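PDB 5EJR: myosin-I heavy chain from Dictyostelium discoideum, which moves along actin as an ATP-driven class VII myosin in early phagocytosis and adhesion, the present chain being its C-terminal MyTH4-FERM tail unit. Local coordinates for residues Met190-Ala194 with Thr195-Ser199; Thr230-Arg233 with Glu234-Asp237; Lys266-Ser269 with Glu270-Ile274; Ser417-Gly421 with Cys422-Asn426. All coordinates share one frame; numbering follows the deposited sequence.

How the contacts relate
The four contacts follow one another along the chain. Contact 1 lies in the MyTH4 part, and contacts 2, 3 and 4 lie in the FERM part. Contacts 2 and 3 have centres about 9 Å apart and touch. Ile232 N lies 2.9 Å from Asp272 O, and Ile235 CD1 packs 3.6 Å from Ile274 CD1. Contact 1 does not touch them, since its nearest atoms stay about 7 Å from contact 3, but helix 274-283, which starts at the end of contact 3, packs against it. Contact 4 meets contact 3 where Val267 CG2 lies 3.9 Å from Thr423 CG2. The ethanediols at contacts 3 and 4 probably come from the crystallisation liquor.

Contact 1: Met190-Ala194 with Thr195-Ser199; sequences MGPSA and TEIQS
Ser193 and Glu196 meet at the start of helix 194-205. The Ser193 hydroxyl turns forward over the first turn and accepts from Glu196 N, with 3.1 Å between OG and N and an N-H...O angle of 165°. This is an N-cap. It depends on chi1 of 57°, which sets OG between the backbone N and the carbonyl carbon. The main chain of the same serine starts the helical bonding: Ile197 N donates to Ser193 O at 3.0 Å. Gln198 N then donates to Ala194 O.

The Glu196 side chain runs the other way, back along the incoming loop. Chi1 of -169° swings CG away from the backbone N, and the chain stays extended beyond it. This carries the carboxylate alongside Pro192, where OE1 lies 3.4 Å from Pro192 CA and close to CB. A water joins the serine main chain to the glutamate: it accepts from Ser193 N and donates to Glu196 OE1, 2.7 Å away. OE1 also forms a salt bridge with Arg188, so this buried carboxylate is held by both a charge and a water. The nearby arginine would be expected to favour the ionised form of Glu196.

Ile197 comes to the proline ring at a slant. Its CG1 lies 3.9 Å from Pro192 CB, and CD1 lies 3.8 Å from Pro192 O. That carbonyl oxygen accepts from Gln91.

Pro192 and Ile197 pack together against Phe133 of helix 121-137 and Ile90 of helix 86-99. Ser193 touches Leu278 and Glu196 touches Tyr275, both of helix 274-283, so this helix start sits between MyTH4 helices and a helix of the FERM part.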
loop_
_atom_site.group_PDB
_atom_site.type_symbol
_atom_site.label_atom_id
_atom_site.label_comp_id
_atom_site.label_asym_id
_atom_site.label_seq_id
_atom_site.Cartn_x
_atom_site.Cartn_y
_atom_site.Cartn_z
ATOM N N MET A 190 -1.503 0.389 -9.802
ATOM C CA MET A 190 -2.464 -0.704 -9.752
ATOM C C MET A 190 -3.843 -0.211 -10.148
ATOM O O MET A 190 -4.131 0.993 -10.064
ATOM C CB MET A 190 -2.566 -1.292 -8.326
ATOM C CG MET A 190 -1.294 -1.920 -7.797
ATOM S SD MET A 190 -0.865 -3.476 -8.609
ATOM C CE MET A 190 -1.900 -4.611 -7.717
ATOM N N GLY A 191 -4.682 -1.174 -10.531
ATOM C CA GLY A 191 -6.097 -0.970 -10.802
ATOM C C GLY A 191 -6.803 -0.892 -9.460
ATOM O O GLY A 191 -6.149 -1.026 -8.413
ATOM N N PRO A 192 -8.136 -0.696 -9.410
ATOM C CA PRO A 192 -8.784 -0.537 -8.097
ATOM C C PRO A 192 -9.122 -1.811 -7.345
ATOM O O PRO A 192 -9.496 -2.813 -7.945
ATOM C CB PRO A 192 -10.042 0.256 -8.439
ATOM C CG PRO A 192 -10.392 -0.223 -9.824
ATOM C CD PRO A 192 -9.096 -0.495 -10.520
ATOM N N SER A 193 -9.045 -1.737 -5.996
ATOM C CA SER A 193 -9.427 -2.811 -5.082
ATOM C C SER A 193 -10.949 -2.762 -4.967
ATOM O O SER A 193 -11.537 -1.753 -5.345
ATOM C CB SER A 193 -8.823 -2.569 -3.696
ATOM O OG SER A 193 -9.215 -1.311 -3.165
ATOM N N ALA A 194 -11.578 -3.794 -4.388
ATOM C CA ALA A 194 -13.034 -3.803 -4.154
ATOM C C ALA A 194 -13.415 -2.653 -3.204
ATOM O O ALA A 194 -14.500 -2.090 -3.341
ATOM C CB ALA A 194 -13.469 -5.136 -3.574
ATOM N N THR A 195 -12.465 -2.243 -2.317
ATOM C CA THR A 195 -12.603 -1.107 -1.389
ATOM C C THR A 195 -12.690 0.206 -2.168
ATOM O O THR A 195 -13.597 1.008 -1.914
ATOM C CB THR A 195 -11.432 -1.096 -0.377
ATOM O OG1 THR A 195 -11.550 -2.260 0.430
ATOM C CG2 THR A 195 -11.422 0.149 0.525
ATOM N N GLU A 196 -11.724 0.443 -3.084
ATOM C CA GLU A 196 -11.682 1.656 -3.910
ATOM C C GLU A 196 -12.919 1.738 -4.791
ATOM O O GLU A 196 -13.386 2.835 -5.080
ATOM C CB GLU A 196 -10.452 1.667 -4.815
ATOM C CG GLU A 196 -10.238 3.019 -5.483
ATOM C CD GLU A 196 -8.981 3.163 -6.304
ATOM O OE1 GLU A 196 -8.138 2.241 -6.255
ATOM O OE2 GLU A 196 -8.828 4.206 -6.983
ATOM N N ILE A 197 -13.418 0.573 -5.241
ATOM C CA ILE A 197 -14.584 0.494 -6.117
ATOM C C ILE A 197 -15.822 0.981 -5.360
ATOM O O ILE A 197 -16.477 1.911 -5.825
ATOM C CB ILE A 197 -14.723 -0.924 -6.754
ATOM C CG1 ILE A 197 -13.643 -1.115 -7.856
ATOM C CG2 ILE A 197 -16.122 -1.134 -7.348
ATOM C CD1 ILE A 197 -13.288 -2.609 -8.225
ATOM N N GLN A 198 -16.080 0.407 -4.177
ATOM C CA GLN A 198 -17.203 0.759 -3.321
ATOM C C GLN A 198 -17.168 2.214 -2.876
ATOM O O GLN A 198 -18.192 2.904 -2.947
ATOM C CB GLN A 198 -17.314 -0.196 -2.129
ATOM C CG GLN A 198 -18.660 -0.112 -1.381
ATOM C CD GLN A 198 -19.851 -0.149 -2.315
ATOM O OE1 GLN A 198 -20.176 -1.181 -2.917
ATOM N NE2 GLN A 198 -20.502 0.992 -2.483
ATOM N N SER A 199 -15.992 2.694 -2.467
ATOM C CA SER A 199 -15.825 4.082 -2.051
ATOM C C SER A 199 -16.191 5.038 -3.180
ATOM O O SER A 199 -16.994 5.947 -2.959
ATOM C CB SER A 199 -14.423 4.321 -1.500
ATOM O OG SER A 199 -14.329 3.645 -0.252
HETATM O O HOH W 1 -7.441 0.301 -4.445
#

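Contact 2: Thr230-Arg233 with Glu234-Asp237; sequences TTIR and EITD
Arg233 has CG anti to the backbone N (chi1 -176°), then bends at chi2 and chi3, which brings its guanidinium over the next turn to Asp237. Chi1 of 64° sets Thr231 OG1 where Glu234 N can donate to it.

The arginine grips one carboxylate oxygen side-on with two nitrogens. NE and NH2 lie 2.9 and 2.8 Å from Asp237 OD1, which sits at the guanidinium edge, in its plane. The two flat groups are 46° apart. NE meets OD1 from above the carboxylate plane, while NH2 comes nearly along the C-O bond direction. Thr236 covers one guanidinium face with CB, and its CG2 lies 3.2 Å from Arg233 NH2. NH1 is held by Phe253 O.

At the helix start, Thr231 and Glu234 form a capping box. Glu234 N donates to Thr231 OG1 at 3.3 Å. In return Thr231 N donates to Glu234 OE1 at 3.0 Å, nearly straight but from above the carboxylate plane.

Ile232 O takes two bonds from Thr236, one from N and one from OG1, the latter at 2.8 Å. They arrive from opposite faces of the carbonyl plane, so one oxygen serves both donors. Ile232 and Ile235 run alongside each other, and their CD1 methyls are 4.1 Å apart.

Both isoleucines pack on Ile255 of strand 253-259 and on Ile274 of helix 274-283. Helix 232-243 thus lies against the sheet of the ubiquitin-like FERM lobe.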
loop_
_atom_site.group_PDB
_atom_site.type_symbol
_atom_site.label_atom_id
_atom_site.label_comp_id
_atom_site.label_asym_id
_atom_site.label_seq_id
_atom_site.Cartn_x
_atom_site.Cartn_y
_atom_site.Cartn_z
ATOM N N THR A 230 -3.859 9.586 -2.787
ATOM C CA THR A 230 -3.279 9.754 -1.445
ATOM C C THR A 230 -2.077 8.825 -1.227
ATOM O O THR A 230 -2.174 7.612 -1.450
ATOM C CB THR A 230 -4.350 9.620 -0.362
ATOM O OG1 THR A 230 -5.366 10.601 -0.604
ATOM C CG2 THR A 230 -3.785 9.821 1.064
ATOM N N THR A 231 -0.962 9.399 -0.766
ATOM C CA THR A 231 0.217 8.597 -0.429
ATOM C C THR A 231 0.142 8.128 1.029
ATOM O O THR A 231 -0.580 8.705 1.859
ATOM C CB THR A 231 1.513 9.380 -0.631
ATOM O OG1 THR A 231 1.522 10.483 0.274
ATOM C CG2 THR A 231 1.741 9.809 -2.074
ATOM N N ILE A 232 0.946 7.118 1.362
ATOM C CA ILE A 232 1.044 6.589 2.722
ATOM C C ILE A 232 1.579 7.685 3.673
ATOM O O ILE A 232 1.120 7.778 4.814
ATOM C CB ILE A 232 1.872 5.271 2.681
ATOM C CG1 ILE A 232 1.060 4.174 1.929
ATOM C CG2 ILE A 232 2.356 4.795 4.088
ATOM C CD1 ILE A 232 -0.188 3.515 2.670
ATOM N N ARG A 233 2.449 8.584 3.154
ATOM C CA ARG A 233 2.991 9.689 3.953
ATOM C C ARG A 233 1.892 10.641 4.374
ATOM O O ARG A 233 1.849 11.028 5.545
ATOM C CB ARG A 233 4.124 10.433 3.239
ATOM C CG ARG A 233 4.791 11.537 4.083
ATOM C CD ARG A 233 5.593 10.991 5.276
ATOM N NE ARG A 233 4.879 11.128 6.549
ATOM C CZ ARG A 233 5.280 10.599 7.707
ATOM N NH1 ARG A 233 6.378 9.852 7.762
ATOM N NH2 ARG A 233 4.575 10.792 8.810
ATOM N N GLU A 234 0.978 10.980 3.444
ATOM C CA GLU A 234 -0.165 11.865 3.718
ATOM C C GLU A 234 -1.143 11.266 4.717
ATOM O O GLU A 234 -1.579 11.993 5.605
ATOM C CB GLU A 234 -0.895 12.293 2.417
ATOM C CG GLU A 234 -0.028 13.149 1.497
ATOM C CD GLU A 234 -0.499 13.311 0.059
ATOM O OE1 GLU A 234 -1.220 12.420 -0.449
ATOM O OE2 GLU A 234 -0.108 14.317 -0.579
ATOM N N ILE A 235 -1.507 9.966 4.591
ATOM C CA ILE A 235 -2.399 9.353 5.576
ATOM C C ILE A 235 -1.731 9.234 6.942
ATOM O O ILE A 235 -2.435 9.359 7.938
ATOM C CB ILE A 235 -3.103 8.030 5.218
ATOM C CG1 ILE A 235 -2.120 6.960 4.731
ATOM C CG2 ILE A 235 -4.277 8.221 4.253
ATOM C CD1 ILE A 235 -2.454 5.596 5.305
ATOM N N THR A 236 -0.394 8.955 7.001
ATOM C CA THR A 236 0.319 8.883 8.285
ATOM C C THR A 236 0.198 10.256 8.959
ATOM O O THR A 236 -0.135 10.323 10.136
ATOM C CB THR A 236 1.808 8.479 8.109
ATOM O OG1 THR A 236 1.901 7.225 7.423
ATOM C CG2 THR A 236 2.526 8.351 9.442
ATOM N N ASP A 237 0.417 11.337 8.196
ATOM C CA ASP A 237 0.325 12.711 8.695
ATOM C C ASP A 237 -1.048 13.056 9.272
ATOM O O ASP A 237 -1.132 13.608 10.376
ATOM C CB ASP A 237 0.718 13.696 7.596
ATOM C CG ASP A 237 2.204 13.737 7.335
ATOM O OD1 ASP A 237 2.924 12.835 7.834
ATOM O OD2 ASP A 237 2.653 14.661 6.621
#

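Contact 3: Lys266-Ser269 with Glu270-Ile274; sequences KVVS and ETDMI. With EDO (1,2-ethanediol), chain E.
Ser269 meets both Thr271 and Asp272 across a tight turn. Its CB lies 3.5 Å from Asp272 OD1. One atom further, OG is turned fully away from the backbone N (chi1 180°), beside the carbonyl carbon. There it accepts a weak bond from Thr271 N at 3.3 Å. Thr271 OG1 also comes close, 3.0 Å from Ser269 OG. The main polar partner of this hydroxyl is Ser495 OG in helix 494-505, so the tip of Ser269 ties the turn to that C-terminal helix.

Residues Ser269 to Asp272 form a type I beta turn. Asp272 N closes it by donating to Ser269 O at 3.1 Å. The N-H comes in well above the carbonyl plane, 62° out of it. The turn leads from strand 264-267 to helix 274-283 in the ubiquitin-like lobe of the FERM domain.

Asp272 folds its side chain back over the turn. A water links its OD2 to the main chain at the first residue of the turn: it donates to OD2 at 2.7 Å and accepts from Ser269 N. OD2 also lies beside Val268 CG1, and the two side chains run roughly perpendicular.

Glu270 N donates to O2 of an ethanediol, 2.9 Å away. The ethanediol carbon C2 rests 3.6 Å from Val267 CG1. Ser499 and Arg297 bind the same molecule from the protein around it.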
loop_
_atom_site.group_PDB
_atom_site.type_symbol
_atom_site.label_atom_id
_atom_site.label_comp_id
_atom_site.label_asym_id
_atom_site.label_seq_id
_atom_site.Cartn_x
_atom_site.Cartn_y
_atom_site.Cartn_z
ATOM N N LYS A 266 4.915 -5.751 7.728
ATOM C CA LYS A 266 5.828 -5.253 6.723
ATOM C C LYS A 266 5.723 -3.729 6.637
ATOM O O LYS A 266 4.622 -3.204 6.622
ATOM C CB LYS A 266 5.479 -5.929 5.386
ATOM C CG LYS A 266 6.546 -5.815 4.292
ATOM C CD LYS A 266 6.137 -6.545 3.017
ATOM C CE LYS A 266 7.255 -6.556 2.001
ATOM N NZ LYS A 266 7.030 -7.570 0.938
ATOM N N VAL A 267 6.862 -3.033 6.575
ATOM C CA VAL A 267 6.937 -1.572 6.470
ATOM C C VAL A 267 6.254 -1.147 5.143
ATOM O O VAL A 267 6.479 -1.782 4.124
ATOM C CB VAL A 267 8.421 -1.117 6.500
ATOM C CG1 VAL A 267 8.572 0.339 6.056
ATOM C CG2 VAL A 267 9.036 -1.325 7.888
ATOM N N VAL A 268 5.392 -0.135 5.166
ATOM C CA VAL A 268 4.769 0.313 3.927
ATOM C C VAL A 268 5.513 1.577 3.531
ATOM O O VAL A 268 5.618 2.486 4.335
ATOM C CB VAL A 268 3.239 0.560 4.064
ATOM C CG1 VAL A 268 2.633 0.956 2.712
ATOM C CG2 VAL A 268 2.538 -0.673 4.606
ATOM N N SER A 269 6.019 1.647 2.313
ATOM C CA SER A 269 6.758 2.833 1.877
ATOM C C SER A 269 5.899 4.050 1.953
ATOM O O SER A 269 4.766 4.015 1.487
ATOM C CB SER A 269 7.261 2.667 0.444
ATOM O OG SER A 269 7.969 3.837 0.064
ATOM N N GLU A 270 6.425 5.132 2.516
ATOM C CA GLU A 270 5.705 6.407 2.584
ATOM C C GLU A 270 5.359 6.984 1.189
ATOM O O GLU A 270 4.463 7.828 1.088
ATOM C CB GLU A 270 6.495 7.439 3.417
ATOM C CG GLU A 270 7.818 7.880 2.816
ATOM C CD GLU A 270 8.399 9.101 3.497
ATOM O OE1 GLU A 270 9.047 8.943 4.558
ATOM O OE2 GLU A 270 8.170 10.223 2.991
ATOM N N THR A 271 6.068 6.546 0.124
ATOM C CA THR A 271 5.809 7.037 -1.240
ATOM C C THR A 271 4.797 6.211 -1.982
ATOM O O THR A 271 4.424 6.592 -3.094
ATOM C CB THR A 271 7.087 7.159 -2.074
ATOM O OG1 THR A 271 7.767 5.901 -2.078
ATOM C CG2 THR A 271 7.977 8.308 -1.633
ATOM N N ASP A 272 4.350 5.079 -1.409
ATOM C CA ASP A 272 3.359 4.279 -2.104
ATOM C C ASP A 272 1.991 4.999 -2.052
ATOM O O ASP A 272 1.728 5.771 -1.114
ATOM C CB ASP A 272 3.185 2.908 -1.426
ATOM C CG ASP A 272 4.238 1.840 -1.668
ATOM O OD1 ASP A 272 5.240 2.127 -2.380
ATOM O OD2 ASP A 272 4.068 0.713 -1.138
ATOM N N MET A 273 1.132 4.686 -3.036
ATOM C CA MET A 273 -0.253 5.150 -3.120
ATOM C C MET A 273 -1.016 4.187 -2.266
ATOM O O MET A 273 -0.882 2.978 -2.467
ATOM C CB MET A 273 -0.786 5.043 -4.563
ATOM C CG MET A 273 -0.081 5.936 -5.525
ATOM S SD MET A 273 0.139 7.574 -4.819
ATOM C CE MET A 273 -0.156 8.527 -6.221
ATOM N N ILE A 274 -1.811 4.693 -1.311
ATOM C CA ILE A 274 -2.597 3.797 -0.429
ATOM C C ILE A 274 -3.505 2.842 -1.220
ATOM O O ILE A 274 -3.558 1.653 -0.896
ATOM C CB ILE A 274 -3.372 4.542 0.708
ATOM C CG1 ILE A 274 -4.210 3.553 1.555
ATOM C CG2 ILE A 274 -4.216 5.708 0.163
ATOM C CD1 ILE A 274 -4.593 4.046 2.924
HETATM C C1 EDO E . 9.226 4.256 6.637
HETATM O O1 EDO E . 7.962 4.282 7.308
HETATM C C2 EDO E . 9.041 3.778 5.145
HETATM O O2 EDO E . 8.552 4.884 4.397
HETATM O O HOH W 2 6.080 -0.426 0.344
#

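Contact 4: Ser417-Gly421 with Cys422-Asn426; sequences SPLFG and CTLFN. With EDO (1,2-ethanediol), chain H; EDO (1,2-ethanediol), chain F.
A type I turn, Ser417 to Phe420, runs into a type II turn, Leu419 to Cys422, closed by Cys422 N donating to Leu419 O at 3.2 Å. Gly421 has a positive phi of 82°, which favours glycine at this place in a type II turn.

The Cys422 side chain folds back over the turn. Its CB lies 3.3 Å from Leu419 O, and SG, beside the backbone N (chi1 -72°), approaches Pro418 O. That carbonyl accepts from an ethanediol hydroxyl, O1, at 2.6 Å.

Leu419 meets Leu424 by one methyl each, CD2 to CD2 at 3.7 Å, with the side chains crossing at about a right angle. Leu419 also packs on Trp437 and Phe448. A second ethanediol accepts from Gly421 N through O1 at 3.0 Å, and its C1 lies against the Phe420 ring. A water bridges Gly421 O and Thr423 OG1. The Phe420 ring also meets Phe299 edge-to-face.

The paired turns join helix 402-416 to strand 423-428, which pairs antiparallel with strand 435-440. This is the passage from the helical middle lobe of the FERM domain to its PH-like third lobe.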
loop_
_atom_site.group_PDB
_atom_site.type_symbol
_atom_site.label_atom_id
_atom_site.label_comp_id
_atom_site.label_asym_id
_atom_site.label_seq_id
_atom_site.Cartn_x
_atom_site.Cartn_y
_atom_site.Cartn_z
ATOM N N SER A 417 19.484 -4.130 24.355
ATOM C CA SER A 417 19.077 -4.676 23.063
ATOM C C SER A 417 19.681 -3.966 21.853
ATOM O O SER A 417 19.277 -2.844 21.526
ATOM C CB SER A 417 17.557 -4.709 22.967
ATOM O OG SER A 417 17.012 -5.106 24.213
ATOM N N PRO A 418 20.611 -4.623 21.122
ATOM C CA PRO A 418 21.191 -3.966 19.926
ATOM C C PRO A 418 20.190 -3.705 18.800
ATOM O O PRO A 418 20.438 -2.860 17.964
ATOM C CB PRO A 418 22.316 -4.910 19.482
ATOM C CG PRO A 418 22.449 -5.942 20.549
ATOM C CD PRO A 418 21.196 -5.960 21.357
ATOM N N LEU A 419 19.049 -4.381 18.805
ATOM C CA LEU A 419 18.021 -4.165 17.789
ATOM C C LEU A 419 17.097 -2.980 18.152
ATOM O O LEU A 419 16.254 -2.614 17.336
ATOM C CB LEU A 419 17.177 -5.436 17.595
ATOM C CG LEU A 419 17.839 -6.658 16.918
ATOM C CD1 LEU A 419 16.906 -7.830 16.941
ATOM C CD2 LEU A 419 18.236 -6.368 15.475
ATOM N N PHE A 420 17.232 -2.400 19.368
ATOM C CA PHE A 420 16.372 -1.289 19.764
ATOM C C PHE A 420 16.594 -0.097 18.821
ATOM O O PHE A 420 17.730 0.299 18.592
ATOM C CB PHE A 420 16.630 -0.873 21.230
ATOM C CG PHE A 420 15.729 0.267 21.659
ATOM C CD1 PHE A 420 14.441 0.019 22.110
ATOM C CD2 PHE A 420 16.136 1.589 21.508
ATOM C CE1 PHE A 420 13.589 1.076 22.446
ATOM C CE2 PHE A 420 15.278 2.646 21.799
ATOM C CZ PHE A 420 14.006 2.386 22.277
ATOM N N GLY A 421 15.514 0.464 18.293
ATOM C CA GLY A 421 15.608 1.636 17.417
ATOM C C GLY A 421 15.942 1.324 15.971
ATOM O O GLY A 421 16.076 2.243 15.171
ATOM N N CYS A 422 16.034 0.021 15.608
ATOM C CA CYS A 422 16.353 -0.442 14.244
ATOM C C CYS A 422 15.101 -0.696 13.452
ATOM O O CYS A 422 14.166 -1.296 13.999
ATOM C CB CYS A 422 17.171 -1.735 14.305
ATOM S SG CYS A 422 18.866 -1.530 14.866
ATOM N N THR A 423 15.108 -0.357 12.143
ATOM C CA THR A 423 14.054 -0.782 11.217
ATOM C C THR A 423 14.637 -2.044 10.534
ATOM O O THR A 423 15.754 -2.004 10.001
ATOM C CB THR A 423 13.592 0.325 10.248
ATOM O OG1 THR A 423 13.016 1.388 10.996
ATOM C CG2 THR A 423 12.531 -0.166 9.249
ATOM N N LEU A 424 13.899 -3.163 10.582
ATOM C CA LEU A 424 14.373 -4.449 10.039
ATOM C C LEU A 424 13.740 -4.841 8.722
ATOM O O LEU A 424 12.554 -4.636 8.518
ATOM C CB LEU A 424 14.200 -5.596 11.071
ATOM C CG LEU A 424 14.709 -5.353 12.495
ATOM C CD1 LEU A 424 14.227 -6.458 13.443
ATOM C CD2 LEU A 424 16.189 -5.271 12.542
ATOM N N PHE A 425 14.550 -5.367 7.807
ATOM C CA PHE A 425 14.065 -5.824 6.503
ATOM C C PHE A 425 14.596 -7.240 6.282
ATOM O O PHE A 425 15.777 -7.480 6.505
ATOM C CB PHE A 425 14.600 -4.905 5.365
ATOM C CG PHE A 425 14.134 -3.469 5.430
ATOM C CD1 PHE A 425 12.903 -3.095 4.901
ATOM C CD2 PHE A 425 14.907 -2.498 6.059
ATOM C CE1 PHE A 425 12.459 -1.773 4.985
ATOM C CE2 PHE A 425 14.474 -1.173 6.127
ATOM C CZ PHE A 425 13.247 -0.820 5.604
ATOM N N ASN A 426 13.756 -8.173 5.836
ATOM C CA ASN A 426 14.232 -9.536 5.523
ATOM C C ASN A 426 15.065 -9.523 4.257
ATOM O O ASN A 426 14.607 -9.023 3.236
ATOM C CB ASN A 426 13.063 -10.527 5.363
ATOM C CG ASN A 426 12.190 -10.673 6.584
ATOM O OD1 ASN A 426 10.965 -10.664 6.500
ATOM N ND2 ASN A 426 12.795 -10.784 7.747
HETATM C C1 EDO H . 12.351 -0.130 19.327
HETATM O O1 EDO H . 12.796 -0.837 18.189
HETATM C C2 EDO H . 10.930 0.507 19.237
HETATM O O2 EDO H . 9.991 -0.179 18.429
HETATM C C1 EDO F . 22.973 -1.684 15.844
HETATM O O1 EDO F . 22.842 -2.633 16.892
HETATM C C2 EDO F . 23.671 -0.471 16.471
HETATM O O2 EDO F . 23.839 0.538 15.518
HETATM O O HOH W 3 14.062 2.681 13.137
#